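Hypothetical oxidoreductase (Sinorhizobium meliloti, PDB 3RH7) probably reduces free flavins such as riboflavin with NADPH, as a flavin reductase of the FMN-binding split-barrel family, and binds flavin mononucleotide. Local coordinates at residues A[25-33]-A[159-167]; A[228-239]-A[251-262]. All blocks are in the same frame, centred on the assembly; numbering follows the deposited sequence.

Contact 1 (25-33 with 159-167) lies in the barrel part of the chain, its centre about 6 Å from the centre of the chain, and contact 2 (228-239 with 251-262) in the second, C-terminal sheet; their centres are about 17 Å apart. The flavin touches contact 1 directly, through Tyr-161, whereas the side chain of His-254 in contact 2 stays about 12 Å from it. The two contacts nevertheless meet: Phe-167 stacks on Phe-236, with Phe-167 CB 3.6 Å from Phe-236 CG, and His-254 NE2 packs 3.5 Å from Gly-164 CA. Contact 2 thus packs against the turn at Gly-164 and Gly-165 and against strand 165-167, just after the strand carrying Tyr-161, and both contacts reach the second subunit.

Contact 1 (A[25-33]-A[159-167]); sequences FGAFATGVT and LGYARGGYF. With FMN (flavin mononucleotide), chain G.
Thr-30 and Tyr-161 form the backbone core of this contact, an antiparallel hydrogen-bonded pair. Tyr-161 N gives a bond of 2.8 Å to Thr-30 O, and Thr-30 N returns one of 3.1 Å to Tyr-161 O. Beyond the bridge, Arg-163 N reaches Gly-26 O at 2.9 Å, while Val-32 N makes only a weak bond to Leu-159 O. Gly-31 and Gly-160 bring the strands close at the next pair.

In fold terms, the short strand 160-162 lies between strand 30-38 of the split barrel and strand 165-167, antiparallel to both, with the tight turn at Arg-163 and Gly-164 leading into the latter.

Among the apolar groups, Val-32 does most of the work. With chi1 at -177°, its CG2 stands anti to the carbonyl carbon, beside the backbone N, and packs 3.8 Å from Leu-159 CD2, against Tyr-161 CB, and at the edge of the Tyr-166 ring. On the side of Ala-162, the methyl of Ala-29 meets Ala-162 CB at 3.9 Å and lies obliquely near Phe-167 CZ.

The flavin is met by a ring face: FMN C7M sits 3.6 Å above the plane of Tyr-161, over its centre, so the flavin meets the phenol through this one methyl of its dimethylbenzene end, which points at the ring face, and not by stacking.

Thr-30 OG1 donates to a lone pair of Gly-31 O, in the carbonyl plane, and is also hydrogen-bonded to ND2 of Asn-50, an FMN-binding residue. The Arg-163 guanidinium lies with one face over Ala-27, and its NH2 bonds to Asn-153 of the second subunit.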
loop_
_atom_site.group_PDB
_atom_site.type_symbol
_atom_site.label_atom_id
_atom_site.label_comp_id
_atom_site.label_asym_id
_atom_site.label_seq_id
_atom_site.Cartn_x
_atom_site.Cartn_y
_atom_site.Cartn_z
ATOM N N PHE A 25 -1.989 -12.336 5.585
ATOM C CA PHE A 25 -0.776 -11.570 5.272
ATOM C C PHE A 25 -1.091 -10.465 4.246
ATOM O O PHE A 25 -0.545 -9.362 4.302
ATOM C CB PHE A 25 0.316 -12.490 4.716
ATOM C CG PHE A 25 0.995 -13.437 5.667
ATOM C CD1 PHE A 25 1.210 -13.082 6.994
ATOM C CD2 PHE A 25 1.523 -14.639 5.214
ATOM C CE1 PHE A 25 1.914 -13.925 7.863
ATOM C CE2 PHE A 25 2.221 -15.484 6.083
ATOM C CZ PHE A 25 2.422 -15.112 7.396
ATOM N N GLY A 26 -2.009 -10.775 3.347
ATOM C CA GLY A 26 -2.461 -9.855 2.313
ATOM C C GLY A 26 -3.122 -8.578 2.794
ATOM O O GLY A 26 -3.229 -7.628 2.019
ATOM N N ALA A 27 -3.569 -8.547 4.074
ATOM C CA ALA A 27 -4.200 -7.380 4.697
ATOM C C ALA A 27 -3.221 -6.195 4.748
ATOM O O ALA A 27 -3.648 -5.028 4.636
ATOM C CB ALA A 27 -4.680 -7.720 6.086
ATOM N N PHE A 28 -1.898 -6.505 4.862
ATOM C CA PHE A 28 -0.844 -5.504 4.876
ATOM C C PHE A 28 -0.535 -5.106 3.463
ATOM O O PHE A 28 0.003 -5.907 2.694
ATOM C CB PHE A 28 0.407 -6.034 5.605
ATOM C CG PHE A 28 1.554 -5.048 5.722
ATOM C CD1 PHE A 28 1.607 -4.134 6.765
ATOM C CD2 PHE A 28 2.589 -5.047 4.797
ATOM C CE1 PHE A 28 2.675 -3.238 6.872
ATOM C CE2 PHE A 28 3.666 -4.160 4.915
ATOM C CZ PHE A 28 3.698 -3.259 5.945
ATOM N N ALA A 29 -0.897 -3.875 3.100
ATOM C CA ALA A 29 -0.643 -3.372 1.734
ATOM C C ALA A 29 0.855 -3.198 1.521
ATOM O O ALA A 29 1.585 -3.008 2.485
ATOM C CB ALA A 29 -1.384 -2.055 1.492
ATOM N N THR A 30 1.326 -3.411 0.303
ATOM C CA THR A 30 2.735 -3.236 -0.070
ATOM C C THR A 30 2.818 -2.713 -1.467
ATOM O O THR A 30 1.952 -3.057 -2.260
ATOM C CB THR A 30 3.546 -4.566 -0.045
ATOM O OG1 THR A 30 3.129 -5.392 -1.132
ATOM C CG2 THR A 30 3.495 -5.309 1.271
ATOM N N GLY A 31 3.924 -2.054 -1.799
ATOM C CA GLY A 31 4.247 -1.698 -3.163
ATOM C C GLY A 31 4.676 -2.965 -3.901
ATOM O O GLY A 31 4.528 -4.084 -3.380
ATOM N N VAL A 32 5.191 -2.824 -5.126
ATOM C CA VAL A 32 5.628 -3.991 -5.904
ATOM C C VAL A 32 7.054 -3.741 -6.405
ATOM O O VAL A 32 7.341 -2.660 -6.968
ATOM C CB VAL A 32 4.668 -4.330 -7.082
ATOM C CG1 VAL A 32 5.130 -5.582 -7.813
ATOM C CG2 VAL A 32 3.211 -4.471 -6.626
ATOM N N THR A 33 7.949 -4.724 -6.173
ATOM C CA THR A 33 9.327 -4.646 -6.660
ATOM C C THR A 33 9.598 -5.780 -7.636
ATOM O O THR A 33 8.821 -6.735 -7.700
ATOM C CB THR A 33 10.417 -4.681 -5.550
ATOM O OG1 THR A 33 10.724 -6.032 -5.207
ATOM C CG2 THR A 33 10.115 -3.814 -4.326
ATOM N N LEU A 159 3.418 1.286 -8.048
ATOM C CA LEU A 159 2.394 0.246 -8.213
ATOM C C LEU A 159 2.217 -0.341 -6.848
ATOM O O LEU A 159 3.219 -0.459 -6.105
ATOM C CB LEU A 159 2.841 -0.824 -9.239
ATOM C CG LEU A 159 1.939 -2.045 -9.450
ATOM C CD1 LEU A 159 0.687 -1.705 -10.272
ATOM C CD2 LEU A 159 2.695 -3.141 -10.152
ATOM N N GLY A 160 0.968 -0.598 -6.483
ATOM C CA GLY A 160 0.652 -1.187 -5.188
ATOM C C GLY A 160 -0.011 -2.535 -5.350
ATOM O O GLY A 160 -0.526 -2.836 -6.414
ATOM N N TYR A 161 0.028 -3.356 -4.307
ATOM C CA TYR A 161 -0.639 -4.650 -4.177
ATOM C C TYR A 161 -1.252 -4.732 -2.824
ATOM O O TYR A 161 -0.519 -4.658 -1.837
ATOM C CB TYR A 161 0.335 -5.837 -4.362
ATOM C CG TYR A 161 -0.312 -7.115 -4.867
ATOM C CD1 TYR A 161 -0.682 -7.252 -6.206
ATOM C CD2 TYR A 161 -0.483 -8.215 -4.031
ATOM C CE1 TYR A 161 -1.200 -8.454 -6.703
ATOM C CE2 TYR A 161 -1.014 -9.422 -4.515
ATOM C CZ TYR A 161 -1.351 -9.544 -5.860
ATOM O OH TYR A 161 -1.894 -10.703 -6.382
ATOM N N ALA A 162 -2.578 -4.836 -2.744
ATOM C CA ALA A 162 -3.249 -5.048 -1.446
ATOM C C ALA A 162 -4.262 -6.106 -1.619
ATOM O O ALA A 162 -4.971 -6.117 -2.644
ATOM C CB ALA A 162 -3.897 -3.791 -0.905
ATOM N N ARG A 163 -4.320 -7.013 -0.630
ATOM C CA ARG A 163 -5.253 -8.139 -0.578
ATOM C C ARG A 163 -5.158 -8.934 -1.895
ATOM O O ARG A 163 -4.081 -9.390 -2.250
ATOM C CB ARG A 163 -6.684 -7.673 -0.239
ATOM C CG ARG A 163 -6.744 -6.989 1.119
ATOM C CD ARG A 163 -8.109 -6.972 1.760
ATOM N NE ARG A 163 -8.123 -7.745 3.011
ATOM C CZ ARG A 163 -7.953 -7.224 4.217
ATOM N NH1 ARG A 163 -7.705 -5.930 4.359
ATOM N NH2 ARG A 163 -8.020 -7.991 5.284
ATOM N N GLY A 164 -6.231 -9.059 -2.628
ATOM C CA GLY A 164 -6.123 -9.766 -3.896
ATOM C C GLY A 164 -5.140 -9.160 -4.912
ATOM O O GLY A 164 -4.148 -9.807 -5.279
ATOM N N GLY A 165 -5.410 -7.921 -5.360
ATOM C CA GLY A 165 -4.597 -7.310 -6.398
ATOM C C GLY A 165 -4.073 -5.897 -6.254
ATOM O O GLY A 165 -4.019 -5.313 -5.164
ATOM N N TYR A 166 -3.627 -5.384 -7.395
ATOM C CA TYR A 166 -3.042 -4.073 -7.562
ATOM C C TYR A 166 -4.019 -2.924 -7.386
ATOM O O TYR A 166 -5.190 -2.984 -7.795
ATOM C CB TYR A 166 -2.446 -3.936 -8.968
ATOM C CG TYR A 166 -1.548 -5.059 -9.414
ATOM C CD1 TYR A 166 -0.239 -5.155 -8.945
ATOM C CD2 TYR A 166 -1.965 -5.966 -10.383
ATOM C CE1 TYR A 166 0.609 -6.171 -9.370
ATOM C CE2 TYR A 166 -1.117 -6.976 -10.833
ATOM C CZ TYR A 166 0.168 -7.079 -10.313
ATOM O OH TYR A 166 1.016 -8.075 -10.711
ATOM N N PHE A 167 -3.461 -1.818 -6.892
ATOM C CA PHE A 167 -4.128 -0.545 -6.696
ATOM C C PHE A 167 -3.139 0.561 -7.128
ATOM O O PHE A 167 -1.910 0.339 -7.082
ATOM C CB PHE A 167 -4.600 -0.412 -5.238
ATOM C CG PHE A 167 -3.502 -0.390 -4.215
ATOM C CD1 PHE A 167 -2.900 0.797 -3.848
ATOM C CD2 PHE A 167 -3.075 -1.555 -3.608
ATOM C CE1 PHE A 167 -1.892 0.818 -2.890
ATOM C CE2 PHE A 167 -2.061 -1.530 -2.649
ATOM C CZ PHE A 167 -1.473 -0.346 -2.301
HETATM N N1 FMN G . 8.168 -14.768 -4.890
HETATM C C2 FMN G . 9.138 -14.823 -3.901
HETATM O O2 FMN G . 9.954 -15.762 -3.890
HETATM N N3 FMN G . 9.222 -13.778 -2.987
HETATM C C4 FMN G . 8.362 -12.667 -2.900
HETATM O O4 FMN G . 8.460 -11.744 -2.085
HETATM C C4A FMN G . 7.251 -12.657 -3.953
HETATM N N5 FMN G . 6.387 -11.655 -3.971
HETATM C C5A FMN G . 5.430 -11.594 -5.015
HETATM C C6 FMN G . 4.541 -10.464 -4.989
HETATM C C7 FMN G . 3.569 -10.249 -6.007
HETATM C C7M FMN G . 2.670 -9.048 -5.952
HETATM C C8 FMN G . 3.485 -11.200 -7.051
HETATM C C8M FMN G . 2.487 -11.014 -8.121
HETATM C C9 FMN G . 4.347 -12.359 -7.093
HETATM C C9A FMN G . 5.342 -12.613 -6.081
HETATM N N10 FMN G . 6.265 -13.746 -6.070
HETATM C C10 FMN G . 7.244 -13.800 -5.014
HETATM C "C1'" FMN G . 6.197 -14.807 -7.151
HETATM C "C2'" FMN G . 7.509 -14.825 -8.052
HETATM O "O2'" FMN G . 7.808 -13.627 -8.773
HETATM C "C3'" FMN G . 7.791 -15.979 -9.053
HETATM O "O3'" FMN G . 6.635 -16.743 -9.439
HETATM C "C4'" FMN G . 9.070 -16.824 -8.749
HETATM O "O4'" FMN G . 9.446 -16.993 -7.335
HETATM C "C5'" FMN G . 10.214 -16.266 -9.564
HETATM O "O5'" FMN G . 10.205 -17.079 -10.724
HETATM P P FMN G . 11.317 -18.288 -10.813
HETATM O O1P FMN G . 12.541 -17.526 -10.130
HETATM O O2P FMN G . 11.537 -18.655 -12.328
HETATM O O3P FMN G . 10.804 -19.602 -10.171
#

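Contact 2 (A[228-239]-A[251-262]); sequences TGLNVTIGFLYS and IVYHALASDGAP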
loop_
_atom_site.group_PDB
_atom_site.type_symbol
_atom_site.label_atom_id
_atom_site.label_comp_id
_atom_site.label_asym_id
_atom_site.label_seq_id
_atom_site.Cartn_x
_atom_site.Cartn_y
_atom_site.Cartn_z
ATOM N N THR A 228 -26.632 -10.480 -2.064
ATOM C CA THR A 228 -26.036 -11.725 -1.601
ATOM C C THR A 228 -26.540 -12.181 -0.229
ATOM O O THR A 228 -26.567 -13.394 0.051
ATOM C CB THR A 228 -24.518 -11.584 -1.542
ATOM O OG1 THR A 228 -24.203 -10.625 -0.544
ATOM C CG2 THR A 228 -23.903 -11.173 -2.885
ATOM N N GLY A 229 -26.895 -11.228 0.626
ATOM C CA GLY A 229 -27.320 -11.529 1.993
ATOM C C GLY A 229 -26.111 -11.805 2.881
ATOM O O GLY A 229 -26.232 -12.386 3.966
ATOM N N LEU A 230 -24.936 -11.405 2.394
ATOM C CA LEU A 230 -23.647 -11.592 3.022
ATOM C C LEU A 230 -23.093 -10.232 3.444
ATOM O O LEU A 230 -23.651 -9.206 3.073
ATOM C CB LEU A 230 -22.727 -12.260 1.984
ATOM C CG LEU A 230 -22.513 -13.756 2.016
ATOM C CD1 LEU A 230 -23.812 -14.524 2.049
ATOM C CD2 LEU A 230 -21.788 -14.186 0.784
ATOM N N ASN A 231 -22.017 -10.221 4.232
ATOM C CA ASN A 231 -21.369 -8.997 4.685
ATOM C C ASN A 231 -20.272 -8.679 3.724
ATOM O O ASN A 231 -19.530 -9.580 3.335
ATOM C CB ASN A 231 -20.839 -9.125 6.114
ATOM C CG ASN A 231 -21.910 -9.241 7.162
ATOM O OD1 ASN A 231 -22.876 -8.471 7.196
ATOM N ND2 ASN A 231 -21.744 -10.201 8.051
ATOM N N VAL A 232 -20.184 -7.411 3.301
ATOM C CA VAL A 232 -19.241 -7.014 2.270
ATOM C C VAL A 232 -18.338 -5.882 2.742
ATOM O O VAL A 232 -18.748 -5.063 3.571
ATOM C CB VAL A 232 -20.023 -6.644 0.981
ATOM C CG1 VAL A 232 -19.143 -5.921 -0.042
ATOM C CG2 VAL A 232 -20.679 -7.886 0.343
ATOM N N THR A 233 -17.082 -5.881 2.243
ATOM C CA THR A 233 -16.113 -4.819 2.472
ATOM C C THR A 233 -15.622 -4.401 1.100
ATOM O O THR A 233 -15.065 -5.220 0.359
ATOM C CB THR A 233 -14.977 -5.206 3.442
ATOM O OG1 THR A 233 -15.462 -5.140 4.786
ATOM C CG2 THR A 233 -13.769 -4.266 3.335
ATOM N N ILE A 234 -15.860 -3.132 0.739
ATOM C CA ILE A 234 -15.380 -2.620 -0.540
ATOM C C ILE A 234 -13.959 -2.167 -0.306
ATOM O O ILE A 234 -13.679 -1.541 0.719
ATOM C CB ILE A 234 -16.284 -1.489 -1.072
ATOM C CG1 ILE A 234 -17.775 -1.882 -1.141
ATOM C CG2 ILE A 234 -15.772 -0.934 -2.386
ATOM C CD1 ILE A 234 -18.164 -2.959 -2.093
ATOM N N GLY A 235 -13.065 -2.535 -1.201
ATOM C CA GLY A 235 -11.663 -2.177 -1.075
ATOM C C GLY A 235 -11.191 -1.108 -2.031
ATOM O O GLY A 235 -11.817 -0.055 -2.166
ATOM N N PHE A 236 -10.052 -1.373 -2.667
ATOM C CA PHE A 236 -9.425 -0.462 -3.609
ATOM C C PHE A 236 -10.081 -0.571 -4.956
ATOM O O PHE A 236 -10.607 -1.619 -5.303
ATOM C CB PHE A 236 -7.914 -0.753 -3.738
ATOM C CG PHE A 236 -7.047 -0.250 -2.609
ATOM C CD1 PHE A 236 -6.670 1.082 -2.544
ATOM C CD2 PHE A 236 -6.589 -1.113 -1.626
ATOM C CE1 PHE A 236 -5.866 1.548 -1.500
ATOM C CE2 PHE A 236 -5.802 -0.649 -0.576
ATOM C CZ PHE A 236 -5.442 0.677 -0.516
ATOM N N LEU A 237 -10.017 0.505 -5.730
ATOM C CA LEU A 237 -10.541 0.533 -7.091
ATOM C C LEU A 237 -9.796 -0.500 -7.932
ATOM O O LEU A 237 -8.562 -0.621 -7.849
ATOM C CB LEU A 237 -10.395 1.937 -7.694
ATOM C CG LEU A 237 -11.368 2.969 -7.190
ATOM C CD1 LEU A 237 -10.956 4.329 -7.618
ATOM C CD2 LEU A 237 -12.743 2.693 -7.700
ATOM N N TYR A 238 -10.557 -1.293 -8.678
ATOM C CA TYR A 238 -9.987 -2.334 -9.519
ATOM C C TYR A 238 -9.721 -1.808 -10.927
ATOM O O TYR A 238 -8.628 -1.983 -11.466
ATOM C CB TYR A 238 -10.941 -3.514 -9.551
ATOM C CG TYR A 238 -10.336 -4.802 -10.034
ATOM C CD1 TYR A 238 -9.668 -5.649 -9.158
ATOM C CD2 TYR A 238 -10.547 -5.245 -11.332
ATOM C CE1 TYR A 238 -9.187 -6.886 -9.573
ATOM C CE2 TYR A 238 -10.072 -6.482 -11.759
ATOM C CZ TYR A 238 -9.390 -7.297 -10.874
ATOM O OH TYR A 238 -8.895 -8.512 -11.276
ATOM N N SER A 239 -10.715 -1.130 -11.499
ATOM C CA SER A 239 -10.662 -0.623 -12.858
ATOM C C SER A 239 -11.674 0.523 -13.086
ATOM O O SER A 239 -12.778 0.491 -12.548
ATOM C CB SER A 239 -10.961 -1.786 -13.804
ATOM O OG SER A 239 -11.124 -1.370 -15.145
ATOM N N ILE A 251 -17.118 2.051 -12.993
ATOM C CA ILE A 251 -16.231 2.094 -11.813
ATOM C C ILE A 251 -16.312 0.709 -11.155
ATOM O O ILE A 251 -17.370 0.332 -10.630
ATOM C CB ILE A 251 -16.529 3.263 -10.822
ATOM C CG1 ILE A 251 -16.202 4.631 -11.474
ATOM C CG2 ILE A 251 -15.763 3.090 -9.511
ATOM C CD1 ILE A 251 -16.653 5.834 -10.722
ATOM N N VAL A 252 -15.216 -0.075 -11.250
ATOM C CA VAL A 252 -15.151 -1.437 -10.711
ATOM C C VAL A 252 -14.237 -1.439 -9.496
ATOM O O VAL A 252 -13.097 -0.952 -9.560
ATOM C CB VAL A 252 -14.717 -2.485 -11.767
ATOM C CG1 VAL A 252 -14.770 -3.905 -11.198
ATOM C CG2 VAL A 252 -15.570 -2.379 -13.024
ATOM N N TYR A 253 -14.765 -1.951 -8.370
ATOM C CA TYR A 253 -14.053 -2.034 -7.096
ATOM C C TYR A 253 -13.654 -3.442 -6.811
ATOM O O TYR A 253 -14.279 -4.390 -7.312
ATOM C CB TYR A 253 -14.954 -1.556 -5.957
ATOM C CG TYR A 253 -14.847 -0.096 -5.609
ATOM C CD1 TYR A 253 -13.846 0.365 -4.757
ATOM C CD2 TYR A 253 -15.808 0.813 -6.031
ATOM C CE1 TYR A 253 -13.801 1.694 -4.335
ATOM C CE2 TYR A 253 -15.761 2.152 -5.640
ATOM C CZ TYR A 253 -14.763 2.585 -4.777
ATOM O OH TYR A 253 -14.722 3.884 -4.336
ATOM N N HIS A 254 -12.618 -3.595 -5.994
ATOM C CA HIS A 254 -12.243 -4.904 -5.533
ATOM C C HIS A 254 -13.012 -5.057 -4.231
ATOM O O HIS A 254 -13.127 -4.064 -3.518
ATOM C CB HIS A 254 -10.711 -5.068 -5.415
ATOM C CG HIS A 254 -10.264 -6.488 -5.173
ATOM N ND1 HIS A 254 -11.170 -7.574 -5.179
ATOM C CD2 HIS A 254 -9.032 -6.966 -4.894
ATOM C CE1 HIS A 254 -10.453 -8.654 -4.903
ATOM N NE2 HIS A 254 -9.167 -8.348 -4.717
ATOM N N ALA A 255 -13.656 -6.225 -3.966
ATOM C CA ALA A 255 -14.419 -6.365 -2.725
ATOM C C ALA A 255 -14.287 -7.762 -2.096
ATOM O O ALA A 255 -13.717 -8.657 -2.711
ATOM C CB ALA A 255 -15.881 -6.028 -2.975
ATOM N N LEU A 256 -14.777 -7.920 -0.849
ATOM C CA LEU A 256 -14.748 -9.175 -0.102
ATOM C C LEU A 256 -16.078 -9.507 0.489
ATOM O O LEU A 256 -16.730 -8.621 1.059
ATOM C CB LEU A 256 -13.742 -9.136 1.046
ATOM C CG LEU A 256 -12.291 -9.202 0.709
ATOM C CD1 LEU A 256 -11.474 -9.141 1.963
ATOM C CD2 LEU A 256 -11.957 -10.426 -0.110
ATOM N N ALA A 257 -16.448 -10.794 0.421
ATOM C CA ALA A 257 -17.685 -11.271 1.009
ATOM C C ALA A 257 -17.400 -12.204 2.178
ATOM O O ALA A 257 -16.399 -12.946 2.171
ATOM C CB ALA A 257 -18.530 -11.974 -0.029
ATOM N N SER A 258 -18.299 -12.168 3.183
ATOM C CA SER A 258 -18.219 -13.032 4.351
ATOM C C SER A 258 -18.547 -14.471 3.920
ATOM O O SER A 258 -18.937 -14.695 2.767
ATOM C CB SER A 258 -19.158 -12.526 5.438
ATOM O OG SER A 258 -20.491 -12.466 4.971
ATOM N N ASP A 259 -18.348 -15.452 4.806
ATOM C CA ASP A 259 -18.616 -16.837 4.425
ATOM C C ASP A 259 -20.121 -17.116 4.367
ATOM O O ASP A 259 -20.916 -16.409 5.011
ATOM C CB ASP A 259 -17.906 -17.802 5.368
ATOM C CG ASP A 259 -16.399 -17.760 5.262
ATOM O OD1 ASP A 259 -15.881 -17.421 4.162
ATOM O OD2 ASP A 259 -15.734 -18.098 6.257
ATOM N N GLY A 260 -20.482 -18.088 3.526
ATOM C CA GLY A 260 -21.859 -18.516 3.330
ATOM C C GLY A 260 -22.353 -18.518 1.899
ATOM O O GLY A 260 -21.753 -17.907 1.011
ATOM N N ALA A 261 -23.478 -19.186 1.677
ATOM C CA ALA A 261 -24.100 -19.241 0.365
ATOM C C ALA A 261 -24.861 -17.954 0.082
ATOM O O ALA A 261 -25.681 -17.537 0.916
ATOM C CB ALA A 261 -25.035 -20.432 0.274
ATOM N N PRO A 262 -24.599 -17.298 -1.077
ATOM C CA PRO A 262 -25.328 -16.063 -1.390
ATOM C C PRO A 262 -26.783 -16.342 -1.780
ATOM O O PRO A 262 -27.096 -17.363 -2.426
ATOM C CB PRO A 262 -24.527 -15.457 -2.545
ATOM C CG PRO A 262 -23.916 -16.621 -3.223
ATOM C CD PRO A 262 -23.658 -17.660 -2.160
#
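The Tyr-253 ring is sandwiched between two methyl groups: Leu-237 CD2 stands over the centre of one face, 3.5 Å from the centroid, and Ile-234 CG2 lies over the opposite face, nearer the rim, at 3.7 Å. At the ring's edge, Gly-235 O approaches CD1 of Tyr-253. With an alanine in place of Tyr-253, the two methyls would probably lose the ring they share, opening a gap between Ile-234 and Leu-237. Tyr-238 turns its edge to the face of His-254, planes at 69°; its CG, anti to the backbone N (chi1 -163°), brings CD1 of the ring against His-254 CB, the two side chains crossing obliquely.

These rings sit where the antiparallel hairpin of strands 232-242 and 249-257 changes register. Tyr-238 N (2.7 Å) and Ser-239 N (3.1 Å) both bond to Val-252 O, a classic beta bulge. Farther along, Thr-233 and Leu-256 exchange two bonds, and at the far end Ser-258 OG accepts from Asn-231 N at 2.8 Å while Ser-258 N bonds to Asn-231 O.

Val-252 O is thus satisfied by two N-H donors; since Val-189 O can only accept, its hydrogen-bond partner His-254 ND1 probably carries a proton, which would fix the imidazole's rotation.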